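PDB 3OI8: magnesium and cobalt efflux protein CorC from Neisseria meningitidis serogroup B, which probably plays a part in magnesium and cobalt ion transport, and in this fragment, a pair of CBS domains with an N-terminal helical region, binds adenosine. Local coordinates for residues Leu94-Asn99 with Lys106-Pro111; Glu60-Tyr65 with Glu101-Lys106; Leu11-His16 with Asp24-Leu29; Met135-Val138 with Gly144-Gly147. All coordinates share one frame; numbering follows the deposited sequence.

Interaction 1: Leu94-Asn99 with Lys106-Pro111; sequences LKYMFN and KSILRP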
loop_
_atom_site.group_PDB
_atom_site.type_symbol
_atom_site.label_atom_id
_atom_site.label_comp_id
_atom_site.label_asym_id
_atom_site.label_seq_id
_atom_site.Cartn_x
_atom_site.Cartn_y
_atom_site.Cartn_z
ATOM N N LEU A 94 19.283 -4.635 -1.648
ATOM C CA LEU A 94 20.114 -3.713 -2.418
ATOM C C LEU A 94 21.306 -3.243 -1.590
ATOM O O LEU A 94 22.269 -2.697 -2.124
ATOM C CB LEU A 94 19.299 -2.509 -2.875
ATOM C CG LEU A 94 18.188 -2.767 -3.890
ATOM C CD1 LEU A 94 17.399 -1.488 -4.099
ATOM C CD2 LEU A 94 18.760 -3.275 -5.205
ATOM N N LYS A 95 21.227 -3.434 -0.280
ATOM C CA LYS A 95 22.352 -3.107 0.592
ATOM C C LYS A 95 23.591 -3.912 0.198
ATOM O O LYS A 95 24.712 -3.570 0.573
ATOM C CB LYS A 95 21.992 -3.380 2.062
ATOM C CG LYS A 95 20.844 -2.519 2.592
ATOM C CD LYS A 95 20.504 -2.857 4.044
ATOM C CE LYS A 95 19.197 -2.202 4.489
ATOM N NZ LYS A 95 18.617 -2.839 5.721
ATOM N N TYR A 96 23.386 -4.994 -0.547
ATOM C CA TYR A 96 24.495 -5.876 -0.893
ATOM C C TYR A 96 24.799 -5.843 -2.383
ATOM O O TYR A 96 25.436 -6.743 -2.909
ATOM C CB TYR A 96 24.207 -7.310 -0.437
ATOM C CG TYR A 96 24.228 -7.466 1.056
ATOM C CD1 TYR A 96 25.420 -7.359 1.764
ATOM C CD2 TYR A 96 23.054 -7.719 1.765
ATOM C CE1 TYR A 96 25.441 -7.499 3.142
ATOM C CE2 TYR A 96 23.063 -7.854 3.138
ATOM C CZ TYR A 96 24.260 -7.750 3.820
ATOM O OH TYR A 96 24.277 -7.900 5.190
HETATM N N MSE A 97 24.332 -4.798 -3.056
HETATM C CA MSE A 97 24.524 -4.661 -4.492
HETATM C C MSE A 97 26.000 -4.746 -4.876
HETATM O O MSE A 97 26.362 -5.403 -5.853
HETATM C CB MSE A 97 23.940 -3.327 -4.954
HETATM C CG MSE A 97 24.347 -2.888 -6.354
HETATM SE SE MSE A 97 23.098 -3.413 -7.744
HETATM C CE MSE A 97 21.493 -3.678 -6.640
ATOM N N PHE A 98 26.858 -4.098 -4.103
ATOM C CA PHE A 98 28.275 -4.035 -4.467
ATOM C C PHE A 98 29.205 -4.916 -3.648
ATOM O O PHE A 98 30.395 -5.020 -3.958
ATOM C CB PHE A 98 28.737 -2.579 -4.476
ATOM C CG PHE A 98 27.788 -1.681 -5.207
ATOM C CD1 PHE A 98 27.779 -1.648 -6.592
ATOM C CD2 PHE A 98 26.866 -0.914 -4.514
ATOM C CE1 PHE A 98 26.886 -0.840 -7.276
ATOM C CE2 PHE A 98 25.967 -0.109 -5.193
ATOM C CZ PHE A 98 25.978 -0.076 -6.576
ATOM N N ASN A 99 28.659 -5.559 -2.620
ATOM C CA ASN A 99 29.410 -6.484 -1.780
ATOM C C ASN A 99 28.560 -7.718 -1.474
ATOM O O ASN A 99 28.234 -7.969 -0.314
ATOM C CB ASN A 99 29.787 -5.810 -0.459
ATOM C CG ASN A 99 28.563 -5.269 0.286
ATOM O OD1 ASN A 99 27.512 -5.057 -0.313
ATOM N ND2 ASN A 99 28.695 -5.061 1.588
ATOM N N LYS A 106 20.538 -12.456 8.324
ATOM C CA LYS A 106 20.134 -11.973 9.655
ATOM C C LYS A 106 20.415 -10.479 9.861
ATOM O O LYS A 106 19.785 -9.834 10.709
ATOM C CB LYS A 106 20.828 -12.759 10.766
ATOM C CG LYS A 106 20.568 -14.256 10.747
ATOM C CD LYS A 106 19.281 -14.636 11.461
ATOM C CE LYS A 106 19.106 -16.159 11.469
ATOM N NZ LYS A 106 20.348 -16.853 11.941
ATOM N N SER A 107 21.361 -9.929 9.103
ATOM C CA SER A 107 21.631 -8.482 9.182
ATOM C C SER A 107 20.493 -7.603 8.652
ATOM O O SER A 107 20.417 -6.417 8.990
ATOM C CB SER A 107 22.929 -8.113 8.440
ATOM O OG SER A 107 24.046 -8.709 9.093
ATOM N N ILE A 108 19.634 -8.159 7.799
ATOM C CA ILE A 108 18.574 -7.348 7.176
ATOM C C ILE A 108 17.170 -7.883 7.455
ATOM O O ILE A 108 16.182 -7.287 7.049
ATOM C CB ILE A 108 18.754 -7.183 5.621
ATOM C CG1 ILE A 108 18.743 -8.542 4.916
ATOM C CG2 ILE A 108 20.025 -6.372 5.261
ATOM C CD1 ILE A 108 18.864 -8.439 3.401
ATOM N N LEU A 109 17.089 -9.017 8.136
ATOM C CA LEU A 109 15.804 -9.624 8.443
ATOM C C LEU A 109 15.046 -8.781 9.456
ATOM O O LEU A 109 15.598 -8.371 10.481
ATOM C CB LEU A 109 16.028 -11.017 9.034
ATOM C CG LEU A 109 14.811 -11.916 9.183
ATOM C CD1 LEU A 109 14.309 -12.289 7.801
ATOM C CD2 LEU A 109 15.193 -13.152 9.980
ATOM N N ARG A 110 13.774 -8.531 9.184
ATOM C CA ARG A 110 12.943 -7.827 10.150
ATOM C C ARG A 110 12.073 -8.827 10.891
ATOM O O ARG A 110 11.758 -9.883 10.350
ATOM C CB ARG A 110 12.078 -6.802 9.436
ATOM C CG ARG A 110 12.893 -5.745 8.674
ATOM C CD ARG A 110 12.019 -5.006 7.693
ATOM N NE ARG A 110 12.777 -4.143 6.789
ATOM C CZ ARG A 110 12.453 -2.878 6.529
ATOM N NH1 ARG A 110 11.397 -2.332 7.119
ATOM N NH2 ARG A 110 13.181 -2.160 5.684
ATOM N N PRO A 111 11.680 -8.493 12.134
ATOM C CA PRO A 111 10.784 -9.352 12.923
ATOM C C PRO A 111 9.401 -9.460 12.276
ATOM O O PRO A 111 8.931 -8.511 11.661
ATOM C CB PRO A 111 10.680 -8.623 14.267
ATOM C CG PRO A 111 11.144 -7.221 13.998
ATOM C CD PRO A 111 12.132 -7.312 12.890
#

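Interaction 2: Glu60-Tyr65 with Glu101-Lys106; sequences ERITAY and EQFHLK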
loop_
_atom_site.group_PDB
_atom_site.type_symbol
_atom_site.label_atom_id
_atom_site.label_comp_id
_atom_site.label_asym_id
_atom_site.label_seq_id
_atom_site.Cartn_x
_atom_site.Cartn_y
_atom_site.Cartn_z
ATOM N N GLU A 60 22.412 -15.359 -4.342
ATOM C CA GLU A 60 22.058 -15.588 -5.747
ATOM C C GLU A 60 20.698 -16.274 -5.924
ATOM O O GLU A 60 19.892 -15.895 -6.781
ATOM C CB GLU A 60 23.146 -16.414 -6.446
ATOM C CG GLU A 60 24.476 -15.687 -6.660
ATOM C CD GLU A 60 25.410 -15.765 -5.459
ATOM O OE1 GLU A 60 25.071 -16.457 -4.467
ATOM O OE2 GLU A 60 26.490 -15.131 -5.511
ATOM N N ARG A 61 20.444 -17.296 -5.116
ATOM C CA ARG A 61 19.188 -18.017 -5.189
ATOM C C ARG A 61 18.028 -17.189 -4.608
ATOM O O ARG A 61 16.950 -17.115 -5.194
ATOM C CB ARG A 61 19.339 -19.353 -4.458
ATOM C CG ARG A 61 20.222 -20.346 -5.220
ATOM C CD ARG A 61 20.563 -21.566 -4.373
ATOM N NE ARG A 61 19.359 -22.221 -3.867
ATOM C CZ ARG A 61 18.729 -23.207 -4.496
ATOM N NH1 ARG A 61 19.190 -23.659 -5.657
ATOM N NH2 ARG A 61 17.643 -23.746 -3.959
ATOM N N ILE A 62 18.252 -16.564 -3.458
ATOM C CA ILE A 62 17.271 -15.627 -2.914
ATOM C C ILE A 62 16.882 -14.561 -3.950
ATOM O O ILE A 62 15.697 -14.372 -4.245
ATOM C CB ILE A 62 17.792 -14.946 -1.614
ATOM C CG1 ILE A 62 17.727 -15.935 -0.441
ATOM C CG2 ILE A 62 16.990 -13.669 -1.304
ATOM C CD1 ILE A 62 18.527 -15.510 0.772
ATOM N N THR A 63 17.878 -13.877 -4.513
ATOM C CA THR A 63 17.610 -12.783 -5.435
ATOM C C THR A 63 16.813 -13.247 -6.663
ATOM O O THR A 63 15.863 -12.582 -7.079
ATOM C CB THR A 63 18.911 -12.054 -5.866
ATOM O OG1 THR A 63 19.496 -11.409 -4.726
ATOM C CG2 THR A 63 18.607 -10.999 -6.915
ATOM N N ALA A 64 17.203 -14.379 -7.240
ATOM C CA ALA A 64 16.503 -14.911 -8.406
ATOM C C ALA A 64 15.048 -15.259 -8.080
ATOM O O ALA A 64 14.156 -15.034 -8.886
ATOM C CB ALA A 64 17.243 -16.121 -8.978
ATOM N N TYR A 65 14.814 -15.795 -6.888
ATOM C CA TYR A 65 13.473 -16.173 -6.472
ATOM C C TYR A 65 12.618 -14.927 -6.257
ATOM O O TYR A 65 11.463 -14.870 -6.697
ATOM C CB TYR A 65 13.536 -17.024 -5.204
ATOM C CG TYR A 65 12.209 -17.572 -4.728
ATOM C CD1 TYR A 65 11.684 -18.739 -5.268
ATOM C CD2 TYR A 65 11.485 -16.927 -3.719
ATOM C CE1 TYR A 65 10.468 -19.253 -4.831
ATOM C CE2 TYR A 65 10.271 -17.430 -3.273
ATOM C CZ TYR A 65 9.769 -18.599 -3.834
ATOM O OH TYR A 65 8.569 -19.113 -3.403
ATOM N N GLU A 101 29.338 -10.714 -1.482
ATOM C CA GLU A 101 30.126 -11.655 -0.705
ATOM C C GLU A 101 29.936 -11.446 0.795
ATOM O O GLU A 101 30.198 -12.347 1.596
ATOM C CB GLU A 101 31.613 -11.601 -1.120
ATOM C CG GLU A 101 32.380 -10.348 -0.714
ATOM C CD GLU A 101 32.053 -9.109 -1.549
ATOM O OE1 GLU A 101 31.347 -9.221 -2.576
ATOM O OE2 GLU A 101 32.523 -8.015 -1.177
ATOM N N GLN A 102 29.462 -10.260 1.174
ATOM C CA GLN A 102 29.208 -9.968 2.585
ATOM C C GLN A 102 27.755 -10.242 3.026
ATOM O O GLN A 102 27.408 -10.003 4.176
ATOM C CB GLN A 102 29.610 -8.529 2.930
ATOM C CG GLN A 102 31.121 -8.286 2.911
ATOM C CD GLN A 102 31.480 -6.862 3.295
ATOM O OE1 GLN A 102 30.986 -5.914 2.699
ATOM N NE2 GLN A 102 32.331 -6.708 4.304
ATOM N N PHE A 103 26.931 -10.774 2.126
ATOM C CA PHE A 103 25.530 -11.067 2.443
ATOM C C PHE A 103 25.381 -11.797 3.764
ATOM O O PHE A 103 26.052 -12.809 4.016
ATOM C CB PHE A 103 24.859 -11.871 1.324
ATOM C CG PHE A 103 23.415 -12.222 1.604
ATOM C CD1 PHE A 103 22.461 -11.230 1.750
ATOM C CD2 PHE A 103 23.009 -13.551 1.709
ATOM C CE1 PHE A 103 21.119 -11.551 1.998
ATOM C CE2 PHE A 103 21.673 -13.878 1.963
ATOM C CZ PHE A 103 20.731 -12.874 2.103
ATOM N N HIS A 104 24.489 -11.278 4.606
ATOM C CA HIS A 104 24.213 -11.886 5.905
ATOM C C HIS A 104 22.729 -11.662 6.148
ATOM O O HIS A 104 22.313 -10.575 6.533
ATOM C CB HIS A 104 25.077 -11.245 7.002
ATOM C CG HIS A 104 24.916 -11.869 8.357
ATOM N ND1 HIS A 104 24.312 -13.094 8.549
ATOM C CD2 HIS A 104 25.293 -11.440 9.586
ATOM C CE1 HIS A 104 24.318 -13.389 9.838
ATOM N NE2 HIS A 104 24.905 -12.401 10.489
ATOM N N LEU A 105 21.926 -12.689 5.889
ATOM C CA LEU A 105 20.488 -12.515 5.877
ATOM C C LEU A 105 19.994 -11.954 7.214
ATOM O O LEU A 105 19.136 -11.072 7.232
ATOM C CB LEU A 105 19.778 -13.829 5.532
ATOM C CG LEU A 105 18.249 -13.749 5.399
ATOM C CD1 LEU A 105 17.847 -12.530 4.559
ATOM C CD2 LEU A 105 17.692 -15.042 4.782
ATOM N N LYS A 106 20.538 -12.456 8.324
ATOM C CA LYS A 106 20.134 -11.973 9.655
ATOM C C LYS A 106 20.415 -10.479 9.861
ATOM O O LYS A 106 19.785 -9.834 10.709
ATOM C CB LYS A 106 20.828 -12.759 10.766
ATOM C CG LYS A 106 20.568 -14.256 10.747
ATOM C CD LYS A 106 19.281 -14.636 11.461
ATOM C CE LYS A 106 19.106 -16.159 11.469
ATOM N NZ LYS A 106 20.348 -16.853 11.941
#

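Interaction 3: Leu11-His16 with Asp24-Leu29; sequences LLRQAH and DTLLRL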
loop_
_atom_site.group_PDB
_atom_site.type_symbol
_atom_site.label_atom_id
_atom_site.label_comp_id
_atom_site.label_asym_id
_atom_site.label_seq_id
_atom_site.Cartn_x
_atom_site.Cartn_y
_atom_site.Cartn_z
ATOM N N LEU A 11 -30.343 4.068 4.688
ATOM C CA LEU A 11 -30.056 5.428 5.126
ATOM C C LEU A 11 -29.117 6.128 4.133
ATOM O O LEU A 11 -29.366 7.249 3.703
ATOM C CB LEU A 11 -29.389 5.364 6.496
ATOM C CG LEU A 11 -28.970 6.667 7.161
ATOM C CD1 LEU A 11 -30.099 7.123 8.058
ATOM C CD2 LEU A 11 -27.683 6.467 7.960
ATOM N N LEU A 12 -28.043 5.445 3.757
ATOM C CA LEU A 12 -27.063 6.027 2.850
ATOM C C LEU A 12 -27.562 6.125 1.406
ATOM O O LEU A 12 -27.319 7.129 0.731
ATOM C CB LEU A 12 -25.761 5.245 2.906
ATOM C CG LEU A 12 -25.077 5.286 4.278
ATOM C CD1 LEU A 12 -23.974 4.250 4.344
ATOM C CD2 LEU A 12 -24.561 6.679 4.622
ATOM N N ARG A 13 -28.232 5.074 0.932
ATOM C CA ARG A 13 -28.809 5.090 -0.406
ATOM C C ARG A 13 -29.818 6.222 -0.504
ATOM O O ARG A 13 -29.969 6.851 -1.563
ATOM C CB ARG A 13 -29.465 3.752 -0.738
ATOM C CG ARG A 13 -28.582 2.876 -1.591
ATOM C CD ARG A 13 -28.862 1.409 -1.390
ATOM N NE ARG A 13 -27.658 0.631 -1.669
ATOM C CZ ARG A 13 -27.613 -0.697 -1.715
ATOM N NH1 ARG A 13 -28.715 -1.406 -1.508
ATOM N NH2 ARG A 13 -26.464 -1.312 -1.977
ATOM N N GLN A 14 -30.484 6.492 0.614
ATOM C CA GLN A 14 -31.434 7.596 0.693
ATOM C C GLN A 14 -30.732 8.937 0.499
ATOM O O GLN A 14 -31.175 9.768 -0.297
ATOM C CB GLN A 14 -32.163 7.584 2.039
ATOM C CG GLN A 14 -33.274 8.619 2.146
ATOM C CD GLN A 14 -33.325 9.293 3.507
ATOM O OE1 GLN A 14 -32.493 10.148 3.821
ATOM N NE2 GLN A 14 -34.310 8.917 4.319
ATOM N N ALA A 15 -29.634 9.155 1.222
ATOM C CA ALA A 15 -28.928 10.434 1.139
ATOM C C ALA A 15 -28.432 10.672 -0.284
ATOM O O ALA A 15 -28.568 11.776 -0.828
ATOM C CB ALA A 15 -27.782 10.484 2.132
ATOM N N HIS A 16 -27.879 9.625 -0.897
ATOM C CA HIS A 16 -27.452 9.714 -2.289
ATOM C C HIS A 16 -28.578 10.142 -3.231
ATOM O O HIS A 16 -28.368 10.988 -4.091
ATOM C CB HIS A 16 -26.864 8.403 -2.790
ATOM C CG HIS A 16 -26.715 8.356 -4.279
ATOM N ND1 HIS A 16 -25.946 9.262 -4.976
ATOM C CD2 HIS A 16 -27.250 7.525 -5.205
ATOM C CE1 HIS A 16 -26.004 8.985 -6.266
ATOM N NE2 HIS A 16 -26.788 7.935 -6.432
ATOM N N ASP A 24 -20.231 7.961 -6.588
ATOM C CA ASP A 24 -18.914 7.465 -6.194
ATOM C C ASP A 24 -18.729 7.407 -4.678
ATOM O O ASP A 24 -18.173 6.446 -4.152
ATOM C CB ASP A 24 -17.803 8.306 -6.825
ATOM C CG ASP A 24 -17.708 8.111 -8.326
ATOM O OD1 ASP A 24 -18.485 7.295 -8.873
ATOM O OD2 ASP A 24 -16.855 8.770 -8.958
ATOM N N THR A 25 -19.177 8.441 -3.977
ATOM C CA THR A 25 -19.052 8.467 -2.526
ATOM C C THR A 25 -19.876 7.338 -1.934
ATOM O O THR A 25 -19.441 6.641 -1.010
ATOM C CB THR A 25 -19.515 9.823 -1.958
ATOM O OG1 THR A 25 -18.668 10.850 -2.469
ATOM C CG2 THR A 25 -19.431 9.836 -0.444
ATOM N N LEU A 26 -21.069 7.146 -2.482
ATOM C CA LEU A 26 -21.950 6.095 -2.007
ATOM C C LEU A 26 -21.282 4.747 -2.118
ATOM O O LEU A 26 -21.405 3.910 -1.216
ATOM C CB LEU A 26 -23.263 6.078 -2.792
ATOM C CG LEU A 26 -24.189 4.903 -2.441
ATOM C CD1 LEU A 26 -24.625 4.998 -0.984
ATOM C CD2 LEU A 26 -25.399 4.855 -3.371
ATOM N N LEU A 27 -20.580 4.525 -3.226
ATOM C CA LEU A 27 -19.928 3.240 -3.434
ATOM C C LEU A 27 -18.794 3.095 -2.441
ATOM O O LEU A 27 -18.509 1.999 -1.971
ATOM C CB LEU A 27 -19.414 3.105 -4.869
ATOM C CG LEU A 27 -20.486 2.802 -5.917
ATOM C CD1 LEU A 27 -19.871 2.667 -7.302
ATOM C CD2 LEU A 27 -21.245 1.537 -5.535
ATOM N N ARG A 28 -18.156 4.209 -2.106
ATOM C CA ARG A 28 -17.034 4.152 -1.180
ATOM C C ARG A 28 -17.542 3.814 0.224
ATOM O O ARG A 28 -16.944 2.999 0.928
ATOM C CB ARG A 28 -16.272 5.473 -1.196
ATOM C CG ARG A 28 -14.851 5.384 -0.684
ATOM C CD ARG A 28 -14.129 6.732 -0.798
ATOM N NE ARG A 28 -13.034 6.807 0.165
ATOM C CZ ARG A 28 -12.292 7.884 0.393
ATOM N NH1 ARG A 28 -11.333 7.826 1.305
ATOM N NH2 ARG A 28 -12.506 9.015 -0.277
ATOM N N LEU A 29 -18.657 4.429 0.619
ATOM C CA LEU A 29 -19.261 4.163 1.926
ATOM C C LEU A 29 -19.732 2.724 2.059
ATOM O O LEU A 29 -19.522 2.102 3.103
ATOM C CB LEU A 29 -20.425 5.129 2.224
ATOM C CG LEU A 29 -20.060 6.599 2.443
ATOM C CD1 LEU A 29 -21.321 7.449 2.611
ATOM C CD2 LEU A 29 -19.164 6.765 3.647
#

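Interaction 4: Met135-Val138 with Gly144-Gly147; sequences MAIV and GTSG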
loop_
_atom_site.group_PDB
_atom_site.type_symbol
_atom_site.label_atom_id
_atom_site.label_comp_id
_atom_site.label_asym_id
_atom_site.label_seq_id
_atom_site.Cartn_x
_atom_site.Cartn_y
_atom_site.Cartn_z
HETATM N N MSE A 135 2.963 -6.539 5.958
HETATM C CA MSE A 135 2.645 -7.963 5.952
HETATM C C MSE A 135 2.570 -8.484 7.381
HETATM O O MSE A 135 3.318 -8.038 8.251
HETATM C CB MSE A 135 3.685 -8.737 5.119
HETATM C CG MSE A 135 3.697 -10.257 5.310
HETATM SE SE MSE A 135 5.056 -11.153 4.195
HETATM C CE MSE A 135 4.233 -10.882 2.439
ATOM N N ALA A 136 1.641 -9.397 7.627
ATOM C CA ALA A 136 1.616 -10.099 8.902
ATOM C C ALA A 136 1.527 -11.592 8.627
ATOM O O ALA A 136 1.076 -12.014 7.560
ATOM C CB ALA A 136 0.446 -9.657 9.745
ATOM N N ILE A 137 1.957 -12.382 9.596
ATOM C CA ILE A 137 1.859 -13.831 9.492
ATOM C C ILE A 137 0.640 -14.241 10.300
ATOM O O ILE A 137 0.487 -13.825 11.449
ATOM C CB ILE A 137 3.104 -14.503 10.083
ATOM C CG1 ILE A 137 4.380 -14.029 9.354
ATOM C CG2 ILE A 137 2.916 -16.031 10.109
ATOM C CD1 ILE A 137 4.426 -14.351 7.870
ATOM N N VAL A 138 -0.234 -15.041 9.695
ATOM C CA VAL A 138 -1.451 -15.470 10.360
ATOM C C VAL A 138 -1.193 -16.780 11.091
ATOM O O VAL A 138 -0.632 -17.714 10.521
ATOM C CB VAL A 138 -2.580 -15.616 9.349
ATOM C CG1 VAL A 138 -3.916 -15.953 10.050
ATOM C CG2 VAL A 138 -2.684 -14.314 8.543
ATOM N N GLY A 144 0.483 -22.786 15.054
ATOM C CA GLY A 144 1.019 -23.051 13.731
ATOM C C GLY A 144 0.708 -21.920 12.764
ATOM O O GLY A 144 -0.168 -21.097 13.020
ATOM N N THR A 145 1.427 -21.887 11.647
ATOM C CA THR A 145 1.221 -20.887 10.605
ATOM C C THR A 145 -0.005 -21.234 9.765
ATOM O O THR A 145 -0.093 -22.343 9.235
ATOM C CB THR A 145 2.457 -20.847 9.675
ATOM O OG1 THR A 145 3.590 -20.397 10.418
ATOM C CG2 THR A 145 2.233 -19.940 8.504
ATOM N N SER A 146 -0.953 -20.303 9.657
ATOM C CA SER A 146 -2.143 -20.494 8.822
ATOM C C SER A 146 -1.939 -19.861 7.456
ATOM O O SER A 146 -2.510 -20.299 6.467
ATOM C CB SER A 146 -3.384 -19.858 9.465
ATOM O OG SER A 146 -3.616 -20.376 10.755
ATOM N N GLY A 147 -1.143 -18.802 7.411
ATOM C CA GLY A 147 -0.846 -18.142 6.155
ATOM C C GLY A 147 -0.254 -16.773 6.421
ATOM O O GLY A 147 0.355 -16.541 7.465
#

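Interaction 1: Leu94-Asn99 with Lys106-Pro111
S107 meets Y96 first: its CB lies 3.5 Å from the phenol oxygen OH, while OG stands farther off, 4.0 Å from the same OH, a spacing that marks van der Waals contact and not a polar bond. One residue on, I108 gives the largest share of the buried surface, and its contacts within 4.2 Å run through the CG2 methyl. Its CG1 takes the crowded position between backbone N and carbonyl carbon (chi1 60°), which leaves CG2 beside the backbone N and directed at segment 94-99. That methyl touches two side chains at once. It sits 3.8 Å from both CD and NZ of K95, whose extended chain runs alongside the isoleucine in the reverse sense, and 4.0 Å from CE2 of Y96, approached obliquely to the ring. R110 NH2 stays 5.5 Å from NZ of K95; R110 NE forms a salt bridge to D92, to which K95 NZ makes only a long, weak ion pair.

The pairing joins the loop after strand 84-89 to the short helix 105-108. The Y96 ring also meets F103 edge-to-face, I108 rests on L88 of strand 84-89 and on L93, and K95 packs on I67 of the second subunit.

Interaction 2: Glu60-Tyr65 with Glu101-Lys106
I62 sets its CD1 methyl against the F103 ring, with CE2 and CZ of F103 each 3.7 Å from that one carbon. The equal spacing places the methyl opposite the CE2-CZ bond, and its approach is oblique to the ring plane. The same CD1 also reaches L105, whose CD2 lies 4.1 Å away. One terminal methyl therefore accounts for every close side-chain approach between the helix and the segment opposite.

The torsions show how it gets there. In I62, CG1 lies anti to the carbonyl carbon (chi1 -75°) and CD1 continues the chain in an extended form (chi2 165°), giving the branch its full length away from the helix. F103 and L105 both carry CG anti to the backbone N, and in both the CB points toward the helix, so these alternate residues of 101-106 converge on I62. Within their own segment, the backbone N of L105 lies 3.9 Å above one face of the F103 ring, over its centre.

The contact is small, 93 Å² over both sides, and wholly apolar. The backbones stay well apart, the nearest CA atoms, those of I62 and L105, being 9.9 Å from each other. It joins helix 59-69 to the turn leading into helix 105-108. Around it, I62 also packs on L53 of strand 53-54 and on L93, F103 shares L93, and F98 of the second subunit packs on E60 and T63 of the helix.

Interaction 3: Leu11-His16 with Asp24-Leu29
L26 reaches across from helix 23-35 to L12, R13 and H16. Its CB points toward helix 5-17, and CG, anti to the backbone N (chi1 174°), carries the fork onward so that both methyls arrive at the facing helix. CD1 goes to the backbone: it lies 3.8 Å from the carbonyl O of L12 and 4.1 Å from CB of the same leucine. CD2 turns to the side chains of R13 and H16, 3.7 Å from CD2 of H16, oblique to the imidazole, and 4.1 Å from CG of R13. Both H16 and R13 cross the L26 side chain at about a right angle. L26 thus meets three residues of the opposite helix.

A second apolar pair lies one helical turn along. CD2 of L12 meets CD1 of L29 at 3.9 Å, again at about a right angle, and L29 also packs on V32 of the second subunit. The segments run antiparallel at 170°, with their axes 10.0 Å apart at closest approach, as expected of a helical hairpin. It forms the N-terminal region of this fragment, with the connecting loop contributing F21, which touches L26 and L29.

The polar groups are held by partners beyond the two segments. R13 uses its aliphatic CG against L26 while its NH2 forms a salt bridge to E30, and ND1 of H16 bonds to the carbonyl O of F21. The seam therefore rests on apolar contacts centred on L26, with the charged group of R13 at its margin.

Interaction 4: Met135-Val138 with Gly144-Gly147
With phi 164° and psi -154°, backbone angles mostly open to glycine alone, G147 turns its carbonyl O to the N-H of V138, while V138, its CG1 anti to the backbone N (chi1 -175°), brings that methyl beside S146. Together they make a classic beta bulge in the hairpin of strands 135-139 and 145-150: two residues, S146 and G147, lie opposite the single V138. V138 N donates to G147 O at 2.8 Å, the donor standing well out of the carbonyl plane. In return V138 O takes S146 N at 2.7 Å and, weakly, G147 N at 3.3 Å, so two consecutive N-H groups share one acceptor.

Van der Waals contacts flank the bonds: V138 CG1 is 4.0 Å from CB of S146, and I137 extends CG2 to within 3.7 Å of G147 O. The hydroxyls of the second strand are engaged outward, S146 OG with E117 and T145 OG1 with the carbonyl O of K81. At the far end of the first strand, M135, a selenomethionine here, lines the adenosine pocket. On the bulge side, CB of V138 rests 3.6 Å from G147 O, the oxygen its own N-H binds.

Overall arrangement
Interactions 1 and 2 form one continuous cluster, their centres 8 Å apart: Y96 CD2 touches F103 CD1 at 3.6 Å, I108 CD1 reaches F103 CE1 at 4.1 Å, and both share K106 and helix 105-108. Interaction 4 lies apart, its centre 23 Å from each of theirs, though its nearest atoms come to about 7 Å from interaction 1. It includes a residue of the adenosine pocket: M135 touches the ligand, whereas the side chain of I62 in interaction 2 stays about 11 Å from it. Interaction 3 lies on the opposite side of the chain's centre from interactions 1 and 2, its centre about 47 Å from that of interaction 1, yet all three touch the second subunit.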